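Uncharacterized protein (Azotobacter vinelandii, PDB 6RK0) is a flavocytochrome that binds FAD and heme b and probably works as a low-potential terminal oxidase associated with the iron-only nitrogenase. Local coordinates at residues V47-N52 with R78-L83; F61-E65 with K132-F136; K129-L133 with I156-V161. One frame throughout, in Å; residues are numbered along the deposited sequence.

Contact 1. Residues V47-N52 with R78-L83; sequences VGCMMN and RLFKAL. With FAD (flavin-adenine dinucleotide), chain F.
R78 runs across M51, its side chain oblique to the thioether, on its way to the pyrophosphate of FAD. Its CG takes the crowded position between backbone N and carbonyl carbon, and from there the chain runs extended to the guanidinium. That flat group is sandwiched: M51 CE lies over one face, 3.7 Å from R78 NE, while O5B of the cofactor sits over the opposite face. The phosphate oxygen approaches at the edge instead, in plane, and R78 NE donates to FAD O2P over 2.8 Å with an N-H...O angle of 161°. A weaker, more bent bond joins R78 NH2 to the ribose oxygen O3B, and R78 NH1 shares a water with N52 ND2. F56 adds a cation-pi contact to the same arginine.

The thioether of M51 turns at chi3 (-70°), which carries CE over the guanidinium and leaves SD against the helix backbone, 3.8 Å from L79 CA. L79 itself sends CD1 to the strand, where it meets C49 CB at 3.6 Å and, more loosely, V47 CG1.

The pattern is that of a short helix laid almost perpendicularly over a strand of the FMN-binding split barrel, the family fold: the segment axes of helix 78-82 and strand 47-51 cross at 82°. Strand alternation presents V47, C49 and M51 to it, whereas M50 points away and packs on M50 of the second subunit.

One turn after R78, the methyl of A82 rests against two sulfur-bearing side chains, with C49 SG 3.7 Å and M51 CG 3.8 Å from A82 CB. L83 comes near C49 SG chiefly through its backbone N; its side chain packs on A162 and A120.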
loop_
_atom_site.group_PDB
_atom_site.type_symbol
_atom_site.label_atom_id
_atom_site.label_comp_id
_atom_site.label_asym_id
_atom_site.label_seq_id
_atom_site.Cartn_x
_atom_site.Cartn_y
_atom_site.Cartn_z
ATOM N N VAL A 47 8.023 0.759 -3.251
ATOM C CA VAL A 47 9.321 1.347 -3.591
ATOM C C VAL A 47 9.191 2.173 -4.853
ATOM O O VAL A 47 8.723 1.658 -5.888
ATOM C CB VAL A 47 10.398 0.258 -3.758
ATOM C CG1 VAL A 47 11.712 0.868 -4.261
ATOM C CG2 VAL A 47 10.617 -0.473 -2.456
ATOM N N GLY A 48 9.635 3.431 -4.787
ATOM C CA GLY A 48 9.624 4.330 -5.945
ATOM C C GLY A 48 11.006 4.343 -6.576
ATOM O O GLY A 48 12.009 4.506 -5.893
ATOM N N CYS A 49 11.036 4.191 -7.900
ATOM C CA CYS A 49 12.312 4.122 -8.614
ATOM C C CYS A 49 12.044 4.531 -10.054
ATOM O O CYS A 49 11.130 3.999 -10.687
ATOM C CB CYS A 49 12.878 2.702 -8.511
ATOM S SG CYS A 49 14.574 2.566 -9.164
ATOM N N MET A 50 12.868 5.449 -10.577
ATOM C CA MET A 50 12.744 5.863 -11.972
ATOM C C MET A 50 13.309 4.791 -12.883
ATOM O O MET A 50 14.504 4.476 -12.792
ATOM C CB MET A 50 13.518 7.174 -12.167
ATOM C CG MET A 50 13.730 7.582 -13.615
ATOM S SD MET A 50 12.207 7.964 -14.451
ATOM C CE MET A 50 11.462 8.837 -13.162
ATOM N N MET A 51 12.456 4.207 -13.722
ATOM C CA MET A 51 12.825 3.146 -14.655
ATOM C C MET A 51 12.058 3.365 -15.935
ATOM O O MET A 51 10.855 3.658 -15.895
ATOM C CB MET A 51 12.486 1.762 -14.087
ATOM C CG MET A 51 13.208 1.474 -12.774
ATOM S SD MET A 51 12.889 -0.161 -12.096
ATOM C CE MET A 51 11.166 -0.010 -11.565
ATOM N N ASN A 52 12.741 3.274 -17.069
ATOM C CA ASN A 52 12.067 3.423 -18.347
ATOM C C ASN A 52 11.274 4.725 -18.427
ATOM O O ASN A 52 10.176 4.748 -18.979
ATOM C CB ASN A 52 11.198 2.220 -18.659
ATOM C CG ASN A 52 10.824 2.122 -20.116
ATOM O OD1 ASN A 52 11.474 2.686 -20.999
ATOM N ND2 ASN A 52 9.777 1.365 -20.384
ATOM N N ARG A 78 14.927 -5.525 -12.900
ATOM C CA ARG A 78 15.246 -4.141 -13.272
ATOM C C ARG A 78 15.382 -3.229 -12.065
ATOM O O ARG A 78 16.165 -2.270 -12.116
ATOM C CB ARG A 78 14.215 -3.596 -14.274
ATOM C CG ARG A 78 12.813 -3.458 -13.740
ATOM C CD ARG A 78 11.974 -2.705 -14.748
ATOM N NE ARG A 78 10.649 -2.469 -14.245
ATOM C CZ ARG A 78 9.792 -1.670 -14.866
ATOM N NH1 ARG A 78 10.118 -1.061 -16.012
ATOM N NH2 ARG A 78 8.610 -1.439 -14.338
ATOM N N LEU A 79 14.612 -3.462 -10.991
ATOM C CA LEU A 79 14.701 -2.569 -9.833
ATOM C C LEU A 79 16.104 -2.613 -9.240
ATOM O O LEU A 79 16.685 -1.590 -8.851
ATOM C CB LEU A 79 13.670 -2.994 -8.791
ATOM C CG LEU A 79 13.657 -2.195 -7.500
ATOM C CD1 LEU A 79 13.335 -0.745 -7.729
ATOM C CD2 LEU A 79 12.657 -2.802 -6.530
ATOM N N PHE A 80 16.652 -3.823 -9.134
ATOM C CA PHE A 80 17.938 -4.029 -8.488
ATOM C C PHE A 80 19.066 -3.430 -9.298
ATOM O O PHE A 80 20.033 -2.920 -8.733
ATOM C CB PHE A 80 18.095 -5.518 -8.180
ATOM C CG PHE A 80 17.019 -5.991 -7.247
ATOM C CD1 PHE A 80 17.085 -5.669 -5.898
ATOM C CD2 PHE A 80 15.870 -6.611 -7.752
ATOM C CE1 PHE A 80 16.033 -5.982 -5.063
ATOM C CE2 PHE A 80 14.825 -6.895 -6.930
ATOM C CZ PHE A 80 14.891 -6.594 -5.585
ATOM N N LYS A 81 18.941 -3.403 -10.617
ATOM C CA LYS A 81 19.900 -2.651 -11.426
ATOM C C LYS A 81 19.728 -1.138 -11.256
ATOM O O LYS A 81 20.698 -0.391 -11.091
ATOM C CB LYS A 81 19.748 -3.052 -12.888
ATOM C CG LYS A 81 20.716 -2.314 -13.762
ATOM C CD LYS A 81 20.640 -2.754 -15.217
ATOM C CE LYS A 81 21.630 -1.952 -16.064
ATOM N NZ LYS A 81 21.613 -2.364 -17.494
ATOM N N ALA A 82 18.503 -0.667 -11.255
ATOM C CA ALA A 82 18.263 0.765 -11.241
ATOM C C ALA A 82 18.609 1.422 -9.911
ATOM O O ALA A 82 19.021 2.586 -9.882
ATOM C CB ALA A 82 16.824 1.046 -11.635
ATOM N N LEU A 83 18.486 0.708 -8.802
ATOM C CA LEU A 83 18.664 1.363 -7.509
ATOM C C LEU A 83 20.119 1.725 -7.242
ATOM O O LEU A 83 20.380 2.570 -6.388
ATOM C CB LEU A 83 18.018 0.552 -6.388
ATOM C CG LEU A 83 18.598 -0.817 -6.109
ATOM C CD1 LEU A 83 19.894 -0.758 -5.316
ATOM C CD2 LEU A 83 17.573 -1.696 -5.296
HETATM P PA FAD F . 8.711 -6.209 -14.978
HETATM O O1A FAD F . 7.952 -7.399 -15.415
HETATM O O2A FAD F . 10.072 -6.000 -15.511
HETATM O O5B FAD F . 7.849 -4.894 -15.209
HETATM C C5B FAD F . 7.330 -4.609 -16.526
HETATM C C4B FAD F . 5.958 -4.028 -16.404
HETATM O O4B FAD F . 5.075 -4.977 -15.764
HETATM C C3B FAD F . 5.854 -2.789 -15.519
HETATM O O3B FAD F . 6.297 -1.606 -16.176
HETATM C C2B FAD F . 4.367 -2.797 -15.154
HETATM O O2B FAD F . 3.606 -2.224 -16.203
HETATM C C1B FAD F . 4.062 -4.298 -15.043
HETATM N N9A FAD F . 4.090 -4.774 -13.656
HETATM C C8A FAD F . 5.176 -5.186 -12.941
HETATM N N7A FAD F . 4.895 -5.494 -11.697
HETATM C C5A FAD F . 3.529 -5.263 -11.590
HETATM C C6A FAD F . 2.625 -5.391 -10.516
HETATM N N6A FAD F . 2.968 -5.777 -9.277
HETATM N N1A FAD F . 1.335 -5.042 -10.746
HETATM C C2A FAD F . 0.979 -4.626 -11.968
HETATM N N3A FAD F . 1.751 -4.469 -13.053
HETATM C C4A FAD F . 3.018 -4.807 -12.788
HETATM N N1 FAD F . 8.311 -8.808 -5.931
HETATM C C2 FAD F . 9.516 -9.193 -5.411
HETATM O O2 FAD F . 10.504 -9.351 -6.129
HETATM N N3 FAD F . 9.650 -9.395 -4.068
HETATM C C4 FAD F . 8.638 -9.235 -3.141
HETATM O O4 FAD F . 8.858 -9.364 -1.933
HETATM C C4X FAD F . 7.348 -8.894 -3.708
HETATM N N5 FAD F . 6.307 -8.779 -2.880
HETATM C C5X FAD F . 5.100 -8.335 -3.426
HETATM C C6 FAD F . 4.002 -8.139 -2.577
HETATM C C7 FAD F . 2.781 -7.681 -3.076
HETATM C C7M FAD F . 1.613 -7.504 -2.142
HETATM C C8 FAD F . 2.647 -7.442 -4.452
HETATM C C8M FAD F . 1.371 -6.914 -5.038
HETATM C C9 FAD F . 3.731 -7.669 -5.306
HETATM C C9A FAD F . 4.953 -8.123 -4.811
HETATM N N10 FAD F . 6.064 -8.373 -5.646
HETATM C C10 FAD F . 7.283 -8.686 -5.114
HETATM C "C1'" FAD F . 6.001 -8.191 -7.105
HETATM C "C2'" FAD F . 6.490 -6.817 -7.544
HETATM O "O2'" FAD F . 5.468 -5.853 -7.336
HETATM C "C3'" FAD F . 6.872 -6.821 -9.023
HETATM O "O3'" FAD F . 5.744 -7.228 -9.792
HETATM C "C4'" FAD F . 8.055 -7.724 -9.353
HETATM O "O4'" FAD F . 9.126 -7.469 -8.438
HETATM C "C5'" FAD F . 8.522 -7.545 -10.775
HETATM O "O5'" FAD F . 8.868 -6.148 -10.975
HETATM P P FAD F . 9.692 -5.710 -12.232
HETATM O O1P FAD F . 11.006 -6.446 -12.308
HETATM O O2P FAD F . 9.724 -4.205 -12.231
HETATM O O3P FAD F . 8.731 -6.217 -13.400
HETATM O O HOH W 1 8.472 -0.287 -18.353
#

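Contact 2. Residues F61-E65 with K132-F136; sequences FFWRE and KLRNF. With HEM (protoporphyrin IX containing Fe), chain C.
W63 and F136 form an offset stack, their six-membered rings nearly parallel at 14° with centroids 4.4 Å apart. W63 CG lies between its backbone N and carbonyl carbon (chi1 67°), which turns the indole toward the helix. F136 also sets its CB over the centre of the same six-membered ring, a CH-pi contact of 3.5 Å from CB to centroid. The opposite face of the F136 ring receives the heme vinyl carbon CBB, and F136 CE2 comes within 3.4 Å of HEM C3B, so the phenyl is held between indole and porphyrin rim. Its ring also meets that of H72, the axial ligand of the heme iron.

In the split-barrel fold this is helix 126-140 packed on strand 54-65, whose F61 gives its backbone N to the flavin O4. The next shell fixes the indole: W63 NE1 donates, almost in its ring plane, to E65 OE2 at 3.1 Å. N135 ND2 reaches E65 OE2 from the opposite face of the carboxylate, at 2.8 Å. K132 NZ makes a salt bridge with E65 OE1 at 2.9 Å. Replacing W63, a leucine would probably leave F136 free to turn beside the heme and E65 OE2 short of one donor. Y70 also meets the W63 ring.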
loop_
_atom_site.group_PDB
_atom_site.type_symbol
_atom_site.label_atom_id
_atom_site.label_comp_id
_atom_site.label_asym_id
_atom_site.label_seq_id
_atom_site.Cartn_x
_atom_site.Cartn_y
_atom_site.Cartn_z
ATOM N N PHE A 61 7.514 -6.984 -0.362
ATOM C CA PHE A 61 7.756 -7.258 1.051
ATOM C C PHE A 61 9.076 -6.631 1.495
ATOM O O PHE A 61 9.981 -6.424 0.677
ATOM C CB PHE A 61 7.746 -8.766 1.325
ATOM C CG PHE A 61 6.366 -9.297 1.704
ATOM C CD1 PHE A 61 5.171 -8.680 1.222
ATOM C CD2 PHE A 61 6.240 -10.253 2.673
ATOM C CE1 PHE A 61 3.896 -9.167 1.585
ATOM C CE2 PHE A 61 4.994 -10.760 3.024
ATOM C CZ PHE A 61 3.821 -10.217 2.498
ATOM N N PHE A 62 9.196 -6.356 2.801
ATOM C CA PHE A 62 10.465 -5.902 3.360
ATOM C C PHE A 62 10.585 -6.376 4.782
ATOM O O PHE A 62 9.595 -6.744 5.422
ATOM C CB PHE A 62 10.594 -4.356 3.316
ATOM C CG PHE A 62 9.757 -3.677 4.366
ATOM C CD1 PHE A 62 8.379 -3.550 4.221
ATOM C CD2 PHE A 62 10.319 -3.301 5.570
ATOM C CE1 PHE A 62 7.606 -3.039 5.225
ATOM C CE2 PHE A 62 9.548 -2.782 6.596
ATOM C CZ PHE A 62 8.190 -2.644 6.424
ATOM N N TRP A 63 11.828 -6.353 5.278
ATOM C CA TRP A 63 12.071 -6.665 6.678
ATOM C C TRP A 63 13.124 -5.709 7.226
ATOM O O TRP A 63 13.944 -5.184 6.477
ATOM C CB TRP A 63 12.442 -8.137 6.900
ATOM C CG TRP A 63 13.743 -8.589 6.351
ATOM C CD1 TRP A 63 14.884 -8.845 7.088
ATOM C CD2 TRP A 63 14.078 -8.923 4.978
ATOM N NE1 TRP A 63 15.873 -9.289 6.251
ATOM C CE2 TRP A 63 15.413 -9.373 4.968
ATOM C CE3 TRP A 63 13.367 -8.926 3.770
ATOM C CZ2 TRP A 63 16.045 -9.811 3.778
ATOM C CZ3 TRP A 63 13.984 -9.388 2.596
ATOM C CH2 TRP A 63 15.318 -9.794 2.617
ATOM N N ARG A 64 13.097 -5.484 8.533
ATOM C CA ARG A 64 14.052 -4.595 9.175
ATOM C C ARG A 64 15.051 -5.407 9.981
ATOM O O ARG A 64 14.678 -6.346 10.699
ATOM C CB ARG A 64 13.342 -3.622 10.117
ATOM C CG ARG A 64 14.286 -2.591 10.728
ATOM C CD ARG A 64 13.611 -1.587 11.637
ATOM N NE ARG A 64 13.063 -2.138 12.869
ATOM C CZ ARG A 64 13.765 -2.283 13.986
ATOM N NH1 ARG A 64 15.064 -1.982 14.035
ATOM N NH2 ARG A 64 13.152 -2.700 15.078
ATOM N N GLU A 65 16.322 -5.039 9.875
ATOM C CA GLU A 65 17.362 -5.517 10.806
ATOM C C GLU A 65 18.087 -4.282 11.327
ATOM O O GLU A 65 18.804 -3.614 10.569
ATOM C CB GLU A 65 18.348 -6.471 10.127
ATOM C CG GLU A 65 17.700 -7.668 9.498
ATOM C CD GLU A 65 18.700 -8.640 8.922
ATOM O OE1 GLU A 65 19.939 -8.555 9.259
ATOM O OE2 GLU A 65 18.271 -9.543 8.138
ATOM N N LYS A 132 20.607 -13.076 5.374
ATOM C CA LYS A 132 19.520 -12.098 5.420
ATOM C C LYS A 132 18.192 -12.730 4.998
ATOM O O LYS A 132 17.146 -12.434 5.586
ATOM C CB LYS A 132 19.851 -10.897 4.527
ATOM C CG LYS A 132 21.121 -10.123 4.781
ATOM C CD LYS A 132 21.141 -9.467 6.127
ATOM C CE LYS A 132 22.375 -8.647 6.370
ATOM N NZ LYS A 132 22.427 -8.345 7.816
ATOM N N LEU A 133 18.214 -13.593 3.976
ATOM C CA LEU A 133 16.977 -14.258 3.539
ATOM C C LEU A 133 16.414 -15.162 4.621
ATOM O O LEU A 133 15.181 -15.242 4.786
ATOM C CB LEU A 133 17.236 -15.029 2.249
ATOM C CG LEU A 133 17.466 -14.122 1.028
ATOM C CD1 LEU A 133 18.104 -14.907 -0.113
ATOM C CD2 LEU A 133 16.134 -13.456 0.556
ATOM N N ARG A 134 17.277 -15.851 5.379
ATOM C CA ARG A 134 16.755 -16.641 6.489
ATOM C C ARG A 134 16.115 -15.739 7.545
ATOM O O ARG A 134 15.066 -16.077 8.105
ATOM C CB ARG A 134 17.859 -17.521 7.092
ATOM C CG ARG A 134 17.367 -18.316 8.301
ATOM C CD ARG A 134 18.313 -19.433 8.743
ATOM N NE ARG A 134 17.700 -20.263 9.799
ATOM C CZ ARG A 134 18.104 -21.481 10.180
ATOM N NH1 ARG A 134 19.186 -22.077 9.647
ATOM N NH2 ARG A 134 17.426 -22.110 11.146
ATOM N N ASN A 135 16.716 -14.566 7.811
ATOM C CA ASN A 135 16.116 -13.637 8.758
ATOM C C ASN A 135 14.740 -13.192 8.276
ATOM O O ASN A 135 13.819 -13.039 9.084
ATOM C CB ASN A 135 17.020 -12.414 8.918
ATOM C CG ASN A 135 18.350 -12.719 9.583
ATOM O OD1 ASN A 135 18.496 -13.699 10.321
ATOM N ND2 ASN A 135 19.332 -11.843 9.344
ATOM N N PHE A 136 14.587 -12.964 6.966
ATOM C CA PHE A 136 13.282 -12.580 6.409
ATOM C C PHE A 136 12.241 -13.653 6.702
ATOM O O PHE A 136 11.166 -13.374 7.255
ATOM C CB PHE A 136 13.476 -12.389 4.908
ATOM C CG PHE A 136 12.241 -12.102 4.096
ATOM C CD1 PHE A 136 11.185 -11.330 4.570
ATOM C CD2 PHE A 136 12.183 -12.619 2.799
ATOM C CE1 PHE A 136 10.080 -11.067 3.723
ATOM C CE2 PHE A 136 11.099 -12.328 1.952
ATOM C CZ PHE A 136 10.059 -11.552 2.441
HETATM C CHA HEM C . 10.149 -13.110 -6.200
HETATM C CHB HEM C . 7.622 -13.291 -2.134
HETATM C CHC HEM C . 11.285 -15.593 -0.004
HETATM C CHD HEM C . 13.678 -15.675 -4.145
HETATM C C1A HEM C . 9.153 -12.987 -5.269
HETATM C C2A HEM C . 7.871 -12.350 -5.547
HETATM C C3A HEM C . 7.150 -12.385 -4.411
HETATM C C4A HEM C . 7.997 -13.054 -3.434
HETATM C CMA HEM C . 5.755 -11.897 -4.135
HETATM C CAA HEM C . 7.414 -11.785 -6.901
HETATM C CBA HEM C . 6.911 -12.878 -7.883
HETATM C CGA HEM C . 6.073 -12.194 -8.931
HETATM O O1A HEM C . 4.794 -12.290 -8.922
HETATM O O2A HEM C . 6.671 -11.480 -9.801
HETATM C C1B HEM C . 8.372 -13.951 -1.196
HETATM C C2B HEM C . 7.996 -14.141 0.185
HETATM C C3B HEM C . 9.028 -14.771 0.764
HETATM C C4B HEM C . 10.054 -14.993 -0.237
HETATM C CMB HEM C . 6.669 -13.662 0.761
HETATM C CAB HEM C . 9.221 -15.249 2.184
HETATM C CBB HEM C . 8.273 -15.325 3.111
HETATM C C1C HEM C . 12.252 -15.811 -0.941
HETATM C C2C HEM C . 13.493 -16.478 -0.686
HETATM C C3C HEM C . 14.148 -16.551 -1.849
HETATM C C4C HEM C . 13.329 -15.899 -2.838
HETATM C CMC HEM C . 13.936 -16.940 0.693
HETATM C CAC HEM C . 15.481 -17.182 -2.147
HETATM C CBC HEM C . 15.858 -18.320 -1.517
HETATM C C1D HEM C . 12.944 -14.938 -5.070
HETATM C C2D HEM C . 13.352 -14.674 -6.418
HETATM C C3D HEM C . 12.381 -13.960 -6.991
HETATM C C4D HEM C . 11.344 -13.766 -5.992
HETATM C CMD HEM C . 14.659 -15.131 -7.061
HETATM C CAD HEM C . 12.290 -13.488 -8.436
HETATM C CBD HEM C . 11.523 -14.519 -9.285
HETATM C CGD HEM C . 11.614 -14.178 -10.762
HETATM O O1D HEM C . 10.814 -13.360 -11.255
HETATM O O2D HEM C . 12.511 -14.713 -11.452
HETATM N NA HEM C . 9.211 -13.418 -3.974
HETATM N NB HEM C . 9.613 -14.478 -1.448
HETATM N NC HEM C . 12.170 -15.472 -2.256
HETATM N ND HEM C . 11.718 -14.387 -4.818
HETATM FE FE HEM C . 10.720 -14.423 -3.120
HETATM O O HOH W 2 9.786 -16.223 -3.715
#

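Contact 3. Residues K129-L133 with I156-V161; sequences KAEKL and IEATAV. With HEM (protoporphyrin IX containing Fe), chain C.
K129 lies alongside V161, the two side chains running opposite ways, with K129 CG 3.6 Å from V161 CG2. Beyond this apolar stretch the lysine chain bends at chi3 (-66°), turning its ammonium group into a cluster of backbone oxygens. K129 NZ meets T159 O head-on, at 2.6 Å and a C=O...N angle of 174°; a weak second bond reaches I156 O. Water 3 accepts weakly from the same nitrogen and donates to E157 O. E126 supplies a salt bridge, so the buried amine gathers both a carboxylate and carbonyls, surroundings that would be expected to favour its charged form.

The oxygens come from the tight connection between helix 153-157 and strand 159-165, where T159 N bonds back to I156 O at 3.1 Å. Helix 126-140 lies across this junction, its segment axis at 80° to that of the strand, and so joins helix 153-157 to the split-barrel sheet.

The two methyls of L133 meet different partners. Toward T159 the approach is tip to tip, L133 CD1 against T159 CG2 at 4.0 Å; alongside V161 the side chain runs antiparallel, with L133 CD2 3.8 Å from V161 CG2. The methyl of A130 packs against I156, A130 CB lying 3.8 Å from I156 CD1. T159 OG1 hydrogen-bonds to E155 O and lies 3.3 Å from the heme vinyl carbon CAC.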
loop_
_atom_site.group_PDB
_atom_site.type_symbol
_atom_site.label_atom_id
_atom_site.label_comp_id
_atom_site.label_asym_id
_atom_site.label_seq_id
_atom_site.Cartn_x
_atom_site.Cartn_y
_atom_site.Cartn_z
ATOM N N LYS A 129 23.925 -12.675 1.902
ATOM C CA LYS A 129 22.586 -12.669 1.327
ATOM C C LYS A 129 21.755 -13.822 1.886
ATOM O O LYS A 129 20.598 -13.640 2.276
ATOM C CB LYS A 129 22.739 -12.763 -0.183
ATOM C CG LYS A 129 21.471 -12.618 -0.945
ATOM C CD LYS A 129 21.642 -13.132 -2.413
ATOM C CE LYS A 129 22.591 -12.333 -3.288
ATOM N NZ LYS A 129 22.647 -13.064 -4.611
ATOM N N ALA A 130 22.341 -15.022 1.963
ATOM C CA ALA A 130 21.606 -16.176 2.481
ATOM C C ALA A 130 21.228 -15.979 3.946
ATOM O O ALA A 130 20.127 -16.360 4.382
ATOM C CB ALA A 130 22.421 -17.457 2.289
ATOM N N GLU A 131 22.125 -15.375 4.716
ATOM C CA GLU A 131 21.807 -15.083 6.100
ATOM C C GLU A 131 20.626 -14.119 6.207
ATOM O O GLU A 131 19.732 -14.320 7.035
ATOM C CB GLU A 131 23.063 -14.525 6.755
ATOM C CG GLU A 131 22.917 -14.337 8.235
ATOM C CD GLU A 131 24.221 -14.217 9.009
ATOM O OE1 GLU A 131 25.305 -14.062 8.416
ATOM O OE2 GLU A 131 24.189 -14.270 10.263
ATOM N N LYS A 132 20.607 -13.076 5.374
ATOM C CA LYS A 132 19.520 -12.098 5.420
ATOM C C LYS A 132 18.192 -12.730 4.998
ATOM O O LYS A 132 17.146 -12.434 5.586
ATOM C CB LYS A 132 19.851 -10.897 4.527
ATOM C CG LYS A 132 21.121 -10.123 4.781
ATOM C CD LYS A 132 21.141 -9.467 6.127
ATOM C CE LYS A 132 22.375 -8.647 6.370
ATOM N NZ LYS A 132 22.427 -8.345 7.816
ATOM N N LEU A 133 18.214 -13.593 3.976
ATOM C CA LEU A 133 16.977 -14.258 3.539
ATOM C C LEU A 133 16.414 -15.162 4.621
ATOM O O LEU A 133 15.181 -15.242 4.786
ATOM C CB LEU A 133 17.236 -15.029 2.249
ATOM C CG LEU A 133 17.466 -14.122 1.028
ATOM C CD1 LEU A 133 18.104 -14.907 -0.113
ATOM C CD2 LEU A 133 16.134 -13.456 0.556
ATOM N N ILE A 156 19.861 -19.204 -4.044
ATOM C CA ILE A 156 20.473 -18.010 -3.459
ATOM C C ILE A 156 21.032 -17.118 -4.554
ATOM O O ILE A 156 20.842 -15.890 -4.572
ATOM C CB ILE A 156 21.573 -18.416 -2.446
ATOM C CG1 ILE A 156 21.010 -19.210 -1.251
ATOM C CG2 ILE A 156 22.389 -17.172 -2.019
ATOM C CD1 ILE A 156 19.998 -18.485 -0.414
ATOM N N GLU A 157 21.765 -17.719 -5.501
ATOM C CA GLU A 157 22.444 -16.907 -6.499
ATOM C C GLU A 157 21.478 -16.219 -7.467
ATOM O O GLU A 157 21.826 -15.182 -8.054
ATOM C CB GLU A 157 23.494 -17.723 -7.218
ATOM C CG GLU A 157 24.514 -18.198 -6.172
ATOM C CD GLU A 157 25.901 -18.509 -6.651
ATOM O OE1 GLU A 157 26.266 -19.702 -6.704
ATOM O OE2 GLU A 157 26.667 -17.561 -6.859
ATOM N N ALA A 158 20.269 -16.749 -7.620
ATOM C CA ALA A 158 19.260 -16.161 -8.488
ATOM C C ALA A 158 18.546 -14.990 -7.822
ATOM O O ALA A 158 17.681 -14.368 -8.461
ATOM C CB ALA A 158 18.246 -17.238 -8.846
ATOM N N THR A 159 18.830 -14.708 -6.559
ATOM C CA THR A 159 18.085 -13.733 -5.763
ATOM C C THR A 159 18.935 -12.489 -5.537
ATOM O O THR A 159 20.129 -12.591 -5.282
ATOM C CB THR A 159 17.703 -14.349 -4.413
ATOM O OG1 THR A 159 17.060 -15.614 -4.627
ATOM C CG2 THR A 159 16.749 -13.481 -3.605
ATOM N N ALA A 160 18.324 -11.322 -5.649
ATOM C CA ALA A 160 18.928 -10.074 -5.209
ATOM C C ALA A 160 18.351 -9.707 -3.841
ATOM O O ALA A 160 17.164 -9.959 -3.575
ATOM C CB ALA A 160 18.603 -8.942 -6.178
ATOM N N VAL A 161 19.196 -9.115 -2.992
ATOM C CA VAL A 161 18.746 -8.481 -1.774
ATOM C C VAL A 161 19.318 -7.076 -1.739
ATOM O O VAL A 161 20.524 -6.884 -1.921
ATOM C CB VAL A 161 19.149 -9.271 -0.512
ATOM C CG1 VAL A 161 18.750 -8.497 0.738
ATOM C CG2 VAL A 161 18.523 -10.655 -0.534
HETATM C CHA HEM C . 10.149 -13.110 -6.200
HETATM C CHB HEM C . 7.622 -13.291 -2.134
HETATM C CHC HEM C . 11.285 -15.593 -0.004
HETATM C CHD HEM C . 13.678 -15.675 -4.145
HETATM C C1A HEM C . 9.153 -12.987 -5.269
HETATM C C2A HEM C . 7.871 -12.350 -5.547
HETATM C C3A HEM C . 7.150 -12.385 -4.411
HETATM C C4A HEM C . 7.997 -13.054 -3.434
HETATM C CMA HEM C . 5.755 -11.897 -4.135
HETATM C CAA HEM C . 7.414 -11.785 -6.901
HETATM C CBA HEM C . 6.911 -12.878 -7.883
HETATM C CGA HEM C . 6.073 -12.194 -8.931
HETATM O O1A HEM C . 4.794 -12.290 -8.922
HETATM O O2A HEM C . 6.671 -11.480 -9.801
HETATM C C1B HEM C . 8.372 -13.951 -1.196
HETATM C C2B HEM C . 7.996 -14.141 0.185
HETATM C C3B HEM C . 9.028 -14.771 0.764
HETATM C C4B HEM C . 10.054 -14.993 -0.237
HETATM C CMB HEM C . 6.669 -13.662 0.761
HETATM C CAB HEM C . 9.221 -15.249 2.184
HETATM C CBB HEM C . 8.273 -15.325 3.111
HETATM C C1C HEM C . 12.252 -15.811 -0.941
HETATM C C2C HEM C . 13.493 -16.478 -0.686
HETATM C C3C HEM C . 14.148 -16.551 -1.849
HETATM C C4C HEM C . 13.329 -15.899 -2.838
HETATM C CMC HEM C . 13.936 -16.940 0.693
HETATM C CAC HEM C . 15.481 -17.182 -2.147
HETATM C CBC HEM C . 15.858 -18.320 -1.517
HETATM C C1D HEM C . 12.944 -14.938 -5.070
HETATM C C2D HEM C . 13.352 -14.674 -6.418
HETATM C C3D HEM C . 12.381 -13.960 -6.991
HETATM C C4D HEM C . 11.344 -13.766 -5.992
HETATM C CMD HEM C . 14.659 -15.131 -7.061
HETATM C CAD HEM C . 12.290 -13.488 -8.436
HETATM C CBD HEM C . 11.523 -14.519 -9.285
HETATM C CGD HEM C . 11.614 -14.178 -10.762
HETATM O O1D HEM C . 10.814 -13.360 -11.255
HETATM O O2D HEM C . 12.511 -14.713 -11.452
HETATM N NA HEM C . 9.211 -13.418 -3.974
HETATM N NB HEM C . 9.613 -14.478 -1.448
HETATM N NC HEM C . 12.170 -15.472 -2.256
HETATM N ND HEM C . 11.718 -14.387 -4.818
HETATM FE FE HEM C . 10.720 -14.423 -3.120
HETATM O O HOH W 3 23.911 -13.622 -7.201
HETATM O O HOH W 2 9.786 -16.223 -3.715
#

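Overall arrangement
Contacts 2 and 3 share helix 126-140, with K132 and L133 common to both, and they touch where W63 packs on V161; their centres are about 10 Å apart. Contact 1 uses helix 78-82 instead, yet it belongs to the same antiparallel sheet: strand 44-51 neighbours strand 54-65, and F80 packs on A160 of contact 3. Contact 1 faces FAD, contact 2 both cofactors and contact 3 the heme. Contact 1, partly buried, brings an arginine to a phosphate oxygen of FAD amid sulfur and methyl groups. Contact 2, also partly buried, combines aromatic stacking with a salt bridge and an amide bond to the same carboxylate. Contact 3 is the buried one, mostly aliphatic, with a lysine held by a backbone carbonyl and a carboxylate.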